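Local coordinates for high affinity transport system protein p37 (Mycoplasma hyorhinis, PDB 3EKI), which is part of a high-affinity transport system and binds thiamine diphosphate, probably as the extracytoplasmic receptor that captures it for uptake, at residues K77-K82 and F364-K369; K82-N85 and K89-N92. One frame throughout, in Å; residues are numbered along the deposited sequence.

Contact 1 (K77-K82 and F364-K369); sequences KKEFNK and FINLAK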
ATOM      1  N   LYS A  77     -10.989  -9.653 -20.885  1.00  8.42           N
ATOM      2  CA  LYS A  77     -10.842 -10.345 -22.179  1.00  8.34           C
ATOM      3  C   LYS A  77     -11.577  -9.646 -23.302  1.00  6.86           C
ATOM      4  O   LYS A  77     -11.073  -9.506 -24.422  1.00  7.59           O
ATOM      5  CB  LYS A  77     -11.332 -11.776 -22.007  1.00  8.35           C
ATOM      6  CG  LYS A  77     -11.356 -12.644 -23.237  1.00 14.03           C
ATOM      7  CD  LYS A  77     -11.832 -14.069 -22.953  1.00 13.10           C
ATOM      8  CE  LYS A  77     -13.334 -14.112 -22.711  1.00 14.72           C
ATOM      9  NZ  LYS A  77     -13.858 -15.496 -22.592  1.00 17.11           N
ATOM     10  N   LYS A  78     -12.807  -9.191 -23.028  1.00  7.16           N
ATOM     11  CA  LYS A  78     -13.549  -8.525 -24.095  1.00  8.91           C
ATOM     12  C   LYS A  78     -12.932  -7.218 -24.541  1.00  8.74           C
ATOM     13  O   LYS A  78     -12.827  -6.900 -25.726  1.00 10.57           O
ATOM     14  CB  LYS A  78     -15.008  -8.310 -23.664  1.00 10.89           C
ATOM     15  CG  LYS A  78     -15.800  -9.533 -23.326  1.00 12.78           C
ATOM     16  CD  LYS A  78     -15.794 -10.587 -24.423  1.00 21.79           C
ATOM     17  CE  LYS A  78     -16.650 -10.127 -25.601  1.00 24.93           C
ATOM     18  NZ  LYS A  78     -16.745 -11.191 -26.656  1.00 22.12           N
ATOM     19  N   GLU A  79     -12.499  -6.341 -23.630  1.00  7.59           N
ATOM     20  CA  GLU A  79     -11.873  -5.085 -23.996  1.00 10.19           C
ATOM     21  C   GLU A  79     -10.516  -5.299 -24.653  1.00  7.37           C
ATOM     22  O   GLU A  79     -10.218  -4.638 -25.634  1.00 10.01           O
ATOM     23  CB  GLU A  79     -11.725  -4.194 -22.756  1.00 12.38           C
ATOM     24  CG  GLU A  79     -11.017  -2.869 -22.964  1.00 10.74           C
ATOM     25  CD  GLU A  79     -11.704  -1.895 -23.897  1.00 18.21           C
ATOM     26  OE1 GLU A  79     -12.935  -2.012 -24.036  1.00 24.22           O
ATOM     27  OE2 GLU A  79     -11.070  -1.004 -24.496  1.00 17.52           O
ATOM     28  N   PHE A  80      -9.741  -6.225 -24.088  1.00  6.06           N
ATOM     29  CA  PHE A  80      -8.427  -6.508 -24.655  1.00  5.90           C
ATOM     30  C   PHE A  80      -8.605  -6.893 -26.133  1.00  9.57           C
ATOM     31  O   PHE A  80      -7.835  -6.414 -26.953  1.00  6.80           O
ATOM     32  CB  PHE A  80      -7.648  -7.584 -23.906  1.00  4.97           C
ATOM     33  CG  PHE A  80      -6.370  -8.042 -24.588  1.00  4.01           C
ATOM     34  CD1 PHE A  80      -6.327  -9.072 -25.523  1.00  7.97           C
ATOM     35  CD2 PHE A  80      -5.179  -7.405 -24.292  1.00  9.46           C
ATOM     36  CE1 PHE A  80      -5.181  -9.426 -26.172  1.00  5.70           C
ATOM     37  CE2 PHE A  80      -3.993  -7.780 -24.889  1.00  7.80           C
ATOM     38  CZ  PHE A  80      -4.017  -8.804 -25.807  1.00  7.15           C
ATOM     39  N   ASN A  81      -9.485  -7.865 -26.365  1.00  8.48           N
ATOM     40  CA  ASN A  81      -9.478  -8.384 -27.754  1.00  7.97           C
ATOM     41  C   ASN A  81     -10.086  -7.375 -28.704  1.00 10.53           C
ATOM     42  O   ASN A  81      -9.749  -7.320 -29.890  1.00  8.02           O
ATOM     43  CB  ASN A  81     -10.148  -9.757 -27.822  1.00  5.68           C
ATOM     44  CG  ASN A  81      -9.230 -10.836 -27.293  1.00  7.67           C
ATOM     45  OD1 ASN A  81      -8.154 -11.133 -27.797  1.00  7.70           O
ATOM     46  ND2 ASN A  81      -9.618 -11.465 -26.187  1.00 12.14           N
ATOM     47  N   LYS A  82     -10.986  -6.532 -28.184  1.00  9.16           N
ATOM     48  CA  LYS A  82     -11.475  -5.432 -29.032  1.00  7.63           C
ATOM     49  C   LYS A  82     -10.356  -4.520 -29.468  1.00 10.20           C
ATOM     50  O   LYS A  82     -10.213  -4.168 -30.632  1.00 10.99           O
ATOM     51  CB  LYS A  82     -12.574  -4.684 -28.269  1.00 14.34           C
ATOM     52  CG  LYS A  82     -13.192  -3.534 -29.057  1.00 29.79           C
ATOM     53  CD  LYS A  82     -13.671  -2.435 -28.109  1.00 43.04           C
ATOM     54  CE  LYS A  82     -13.467  -1.040 -28.684  1.00 51.02           C
ATOM     55  NZ  LYS A  82     -12.586  -0.201 -27.806  1.00 74.12           N
ATOM     56  N   PHE A 364      -6.362  -2.164 -18.726  1.00  6.15           N
ATOM     57  CA  PHE A 364      -6.571  -1.748 -17.329  1.00 11.82           C
ATOM     58  C   PHE A 364      -7.121  -0.320 -17.305  1.00  6.75           C
ATOM     59  O   PHE A 364      -8.113  -0.042 -16.624  1.00 10.14           O
ATOM     60  CB  PHE A 364      -5.298  -1.849 -16.482  1.00  6.86           C
ATOM     61  CG  PHE A 364      -5.043  -3.198 -15.875  1.00  8.26           C
ATOM     62  CD1 PHE A 364      -5.725  -3.642 -14.760  1.00  9.48           C
ATOM     63  CD2 PHE A 364      -4.100  -4.049 -16.418  1.00  5.05           C
ATOM     64  CE1 PHE A 364      -5.450  -4.882 -14.215  1.00 10.99           C
ATOM     65  CE2 PHE A 364      -3.823  -5.286 -15.898  1.00  6.79           C
ATOM     66  CZ  PHE A 364      -4.514  -5.723 -14.789  1.00  9.68           C
ATOM     67  N   ILE A 365      -6.488   0.574 -18.038  1.00  8.16           N
ATOM     68  CA  ILE A 365      -6.832   1.990 -18.087  1.00  6.86           C
ATOM     69  C   ILE A 365      -8.267   2.178 -18.547  1.00 13.55           C
ATOM     70  O   ILE A 365      -9.079   2.906 -17.953  1.00 13.14           O
ATOM     71  CB  ILE A 365      -5.833   2.751 -18.972  1.00 10.11           C
ATOM     72  CG1 ILE A 365      -4.429   2.785 -18.371  1.00 11.18           C
ATOM     73  CG2 ILE A 365      -6.323   4.155 -19.267  1.00 13.55           C
ATOM     74  CD1 ILE A 365      -3.311   3.266 -19.271  1.00 14.84           C
ATOM     75  N   ASN A 366      -8.596   1.490 -19.651  1.00  8.94           N
ATOM     76  CA  ASN A 366      -9.936   1.656 -20.215  1.00 13.08           C
ATOM     77  C   ASN A 366     -10.999   1.029 -19.333  1.00 10.62           C
ATOM     78  O   ASN A 366     -12.115   1.572 -19.280  1.00 16.13           O
ATOM     79  CB  ASN A 366      -9.992   1.086 -21.652  1.00 11.28           C
ATOM     80  CG  ASN A 366      -9.163   1.839 -22.644  1.00 14.82           C
ATOM     81  OD1 ASN A 366      -8.531   2.870 -22.419  1.00 14.61           O
ATOM     82  ND2 ASN A 366      -9.127   1.327 -23.879  1.00 15.98           N
ATOM     83  N   LEU A 367     -10.741  -0.067 -18.634  1.00  9.72           N
ATOM     84  CA  LEU A 367     -11.679  -0.707 -17.733  1.00 10.46           C
ATOM     85  C   LEU A 367     -11.993   0.243 -16.558  1.00 14.55           C
ATOM     86  O   LEU A 367     -13.140   0.295 -16.115  1.00 17.12           O
ATOM     87  CB  LEU A 367     -11.209  -2.038 -17.152  1.00 15.15           C
ATOM     88  CG  LEU A 367     -11.223  -3.269 -18.066  1.00 23.02           C
ATOM     89  CD1 LEU A 367     -10.687  -4.466 -17.290  1.00 17.24           C
ATOM     90  CD2 LEU A 367     -12.607  -3.569 -18.625  1.00 19.06           C
ATOM     91  N   ALA A 368     -10.973   0.931 -16.083  1.00  9.62           N
ATOM     92  CA  ALA A 368     -11.173   1.889 -14.987  1.00 15.03           C
ATOM     93  C   ALA A 368     -12.033   3.035 -15.491  1.00 14.76           C
ATOM     94  O   ALA A 368     -13.000   3.499 -14.876  1.00 19.01           O
ATOM     95  CB  ALA A 368      -9.842   2.391 -14.434  1.00 16.05           C
ATOM     96  N   LYS A 369     -11.705   3.524 -16.678  1.00 14.98           N
ATOM     97  CA  LYS A 369     -12.459   4.647 -17.234  1.00 19.45           C
ATOM     98  C   LYS A 369     -13.936   4.306 -17.388  1.00 22.14           C
ATOM     99  O   LYS A 369     -14.783   5.136 -17.041  1.00 28.49           O
ATOM    100  CB  LYS A 369     -11.873   5.070 -18.571  1.00 22.01           C
ATOM    101  CG  LYS A 369     -12.609   6.185 -19.304  1.00 29.93           C
ATOM    102  CD  LYS A 369     -11.779   6.665 -20.487  1.00 41.98           C
ATOM    103  CE  LYS A 369     -12.431   6.285 -21.812  1.00 57.30           C
ATOM    104  NZ  LYS A 369     -12.016   7.204 -22.912  1.00 79.20           N
TER
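Glu79 meets Asn366 because two different first torsions send their ends into the gap between helices 64-85 and 354-369. In Glu79, CG stands anti to the backbone N (chi1 177°), and the chain then bends at its second torsion to swing the carboxylate across to the other helix; in Asn366, CG lies beside its own N and anti to the carbonyl carbon. The two side chains cross at about a right angle, their carboxylate and amide planes 74° apart. Asn366 ND2 gives a nearly straight hydrogen bond to Glu79 OE2, 3.1 Å long with an N-H...O angle of 167°. The acceptor lies almost in the amide plane, whereas the donor reaches OE2 from the anti side and well out of the carboxylate plane. Asn366 CB also sits 3.7 Å from Glu79 OE2, so the oxygen rests alongside the asparagine stem as well. One turn further along helix 64-85, Lys82 NZ stands 3.7 Å from Glu79 OE2, a long ion pair. Asn366 OD1 is bonded to Gln362 NE2, one turn earlier in its own helix, which helps fix the rotation of the amide. Next to this polar bridge the contact turns apolar: Leu367 CD2 reaches Glu79 CB at 4.3 Å, and Leu367 also leans on Asn75 and Phe76. Between residues 77-82 and 364-369 the closest CA atoms are those of Glu79 and Leu367, 7.6 Å apart. Phe80 packs on Leu359, Ile360 and Thr363. The contact thus joins two segments far apart in sequence by one side-chain hydrogen bond and one apolar touch. With the amide N-H bonded to OE2 and the Lys82 ammonium in a long ion pair with it, negative charge would probably be drawn toward that oxygen.

Contact 2 (K82-N85 and K89-N92); sequences KLKN and KTKN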
ATOM      1  N   LYS A  82     -10.986  -6.532 -28.184  1.00  9.16           N
ATOM      2  CA  LYS A  82     -11.475  -5.432 -29.032  1.00  7.63           C
ATOM      3  C   LYS A  82     -10.356  -4.520 -29.468  1.00 10.20           C
ATOM      4  O   LYS A  82     -10.213  -4.168 -30.632  1.00 10.99           O
ATOM      5  CB  LYS A  82     -12.574  -4.684 -28.269  1.00 14.34           C
ATOM      6  CG  LYS A  82     -13.192  -3.534 -29.057  1.00 29.79           C
ATOM      7  CD  LYS A  82     -13.671  -2.435 -28.109  1.00 43.04           C
ATOM      8  CE  LYS A  82     -13.467  -1.040 -28.684  1.00 51.02           C
ATOM      9  NZ  LYS A  82     -12.586  -0.201 -27.806  1.00 74.12           N
ATOM     10  N   LEU A  83      -9.507  -4.097 -28.521  1.00  8.09           N
ATOM     11  CA  LEU A  83      -8.372  -3.255 -28.849  1.00  8.63           C
ATOM     12  C   LEU A  83      -7.404  -3.921 -29.807  1.00 10.21           C
ATOM     13  O   LEU A  83      -6.909  -3.330 -30.765  1.00  9.74           O
ATOM     14  CB  LEU A  83      -7.589  -2.920 -27.569  1.00 13.93           C
ATOM     15  CG  LEU A  83      -8.234  -2.001 -26.557  1.00 15.58           C
ATOM     16  CD1 LEU A  83      -7.194  -1.702 -25.477  1.00 12.65           C
ATOM     17  CD2 LEU A  83      -8.724  -0.720 -27.200  1.00 22.72           C
ATOM     18  N   LYS A  84      -7.150  -5.188 -29.490  1.00  9.48           N
ATOM     19  CA  LYS A  84      -6.249  -6.010 -30.271  1.00  8.33           C
ATOM     20  C   LYS A  84      -6.704  -6.077 -31.731  1.00  7.93           C
ATOM     21  O   LYS A  84      -5.901  -5.897 -32.647  1.00  8.45           O
ATOM     22  CB  LYS A  84      -6.184  -7.427 -29.714  1.00  9.81           C
ATOM     23  CG  LYS A  84      -5.340  -8.393 -30.547  1.00 13.43           C
ATOM     24  CD  LYS A  84      -5.892  -9.785 -30.360  1.00 13.24           C
ATOM     25  CE  LYS A  84      -5.309 -10.816 -31.279  1.00 10.98           C
ATOM     26  NZ  LYS A  84      -5.960 -10.771 -32.597  1.00 15.92           N
ATOM     27  N   ASN A  85      -7.989  -6.357 -31.907  1.00 10.02           N
ATOM     28  CA  ASN A  85      -8.492  -6.600 -33.267  1.00 12.33           C
ATOM     29  C   ASN A  85      -8.835  -5.347 -34.047  1.00 11.50           C
ATOM     30  O   ASN A  85      -9.041  -5.434 -35.259  1.00 15.94           O
ATOM     31  CB  ASN A  85      -9.701  -7.552 -33.158  1.00  7.55           C
ATOM     32  CG  ASN A  85      -9.198  -8.959 -32.852  1.00  7.95           C
ATOM     33  OD1 ASN A  85      -8.209  -9.402 -33.453  1.00 12.18           O
ATOM     34  ND2 ASN A  85      -9.850  -9.649 -31.928  1.00  8.21           N
ATOM     35  N   LYS A  89      -1.595  -3.711 -36.427  1.00 14.18           N
ATOM     36  CA  LYS A  89      -0.385  -4.246 -35.838  1.00 15.05           C
ATOM     37  C   LYS A  89      -0.663  -5.530 -35.071  1.00 11.74           C
ATOM     38  O   LYS A  89       0.239  -6.349 -34.945  1.00 12.78           O
ATOM     39  CB  LYS A  89       0.255  -3.235 -34.865  1.00 21.18           C
ATOM     40  CG  LYS A  89       0.549  -1.881 -35.476  1.00 32.33           C
ATOM     41  CD  LYS A  89       1.014  -0.901 -34.408  1.00 33.56           C
ATOM     42  CE  LYS A  89       0.841   0.534 -34.894  1.00 40.13           C
ATOM     43  NZ  LYS A  89       2.129   1.285 -34.757  1.00 44.57           N
ATOM     44  N   THR A  90      -1.874  -5.715 -34.549  1.00 13.73           N
ATOM     45  CA  THR A  90      -2.075  -6.874 -33.672  1.00 11.95           C
ATOM     46  C   THR A  90      -3.262  -7.770 -34.023  1.00 10.88           C
ATOM     47  O   THR A  90      -3.414  -8.804 -33.376  1.00  8.78           O
ATOM     48  CB  THR A  90      -2.261  -6.395 -32.218  1.00 10.22           C
ATOM     49  OG1 THR A  90      -3.170  -5.297 -32.204  1.00 10.65           O
ATOM     50  CG2 THR A  90      -0.936  -5.886 -31.653  1.00 13.99           C
ATOM     51  N   LYS A  91      -4.076  -7.408 -35.002  1.00 10.14           N
ATOM     52  CA  LYS A  91      -5.324  -8.109 -35.279  1.00  9.59           C
ATOM     53  C   LYS A  91      -5.115  -9.512 -35.802  1.00 13.18           C
ATOM     54  O   LYS A  91      -6.038 -10.315 -35.643  1.00 14.38           O
ATOM     55  CB  LYS A  91      -6.190  -7.325 -36.269  1.00 14.17           C
ATOM     56  CG  LYS A  91      -5.585  -7.193 -37.653  1.00 18.89           C
ATOM     57  CD  LYS A  91      -6.544  -6.427 -38.572  1.00 21.31           C
ATOM     58  CE  LYS A  91      -6.121  -6.601 -40.030  1.00 31.35           C
ATOM     59  NZ  LYS A  91      -6.768  -5.593 -40.923  1.00 55.82           N
ATOM     60  N   ASN A  92      -3.953  -9.795 -36.372  1.00 15.11           N
ATOM     61  CA  ASN A  92      -3.691 -11.137 -36.889  1.00 15.51           C
ATOM     62  C   ASN A  92      -3.112 -12.122 -35.892  1.00 12.91           C
ATOM     63  O   ASN A  92      -2.970 -13.318 -36.165  1.00 11.66           O
ATOM     64  CB  ASN A  92      -2.760 -11.006 -38.113  1.00 14.23           C
ATOM     65  CG  ASN A  92      -3.470 -10.222 -39.211  1.00 28.68           C
ATOM     66  OD1 ASN A  92      -4.627 -10.503 -39.537  1.00 26.70           O
ATOM     67  ND2 ASN A  92      -2.802  -9.233 -39.774  1.00 35.01           N
TER
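Thr90 OG1 approaches the flat carbonyl group of Lys84 within its plane and donates to a lone pair of Lys84 O over 2.8 Å, with a C=O...O angle of 123°. The Asn85 amide is used at both ends: Lys84 NZ bonds to Asn85 OD1 at 2.8 Å from a position tilted 32° off the carbonyl plane, while ND2 is bonded to Asp95 OD1. Asn85 OD1 also lies 3.2 Å from Lys91 O, two acceptors that do not bond each other; the nearby Lys84 ammonium probably eases their closeness. The Lys84 chain passes slantwise over Thr90, its CG 4.0 Å from Thr90 CB and 3.4 Å from Thr90 O, then bends at its last torsion (chi4 -82°), which turns NZ in among the oxygens. There it is bonded to Phe93 O as well as to Asn85 OD1, and weakly to Thr90 O at 3.3 Å. Lys91 CB rests 3.6 Å from Asn85 O, while Lys91 NZ forms a salt bridge with Asp88. The arrangement closes the C-terminal end of helix 64-85 and folds the following loop back against its last turn. Thr90 supplies a hydroxyl to a carbonyl near the helix terminus, and the ammonium of Lys84, a buried residue, is satisfied by oxygens from helix and loop together. Such an oxygen-rich surrounding, at the negative end of the helix dipole, would be expected to favour the charged form of Lys84.

Overall arrangement
Contacts 1 and 2 follow one another along helix 64-85 and share Lys82, their centres 13 Å apart. Contact 1 ties the later turns of that helix to helix 354-369, whereas contact 2 ties its end to the loop leading into strand 97-103. They touch directly where Leu83 CD2 packs 3.9 Å from Asn366 ND2. Leu359, on helix 354-369, meets Phe80, Leu83 and Thr90, so the helix that forms one side of contact 1 also touches contact 2. Their centres lie about 24 Å and 34 Å from the centre of the chain. The residues lining the thiamine diphosphate pocket lie between positions 126 and 380, a span that includes 364-369 but begins after 77-92.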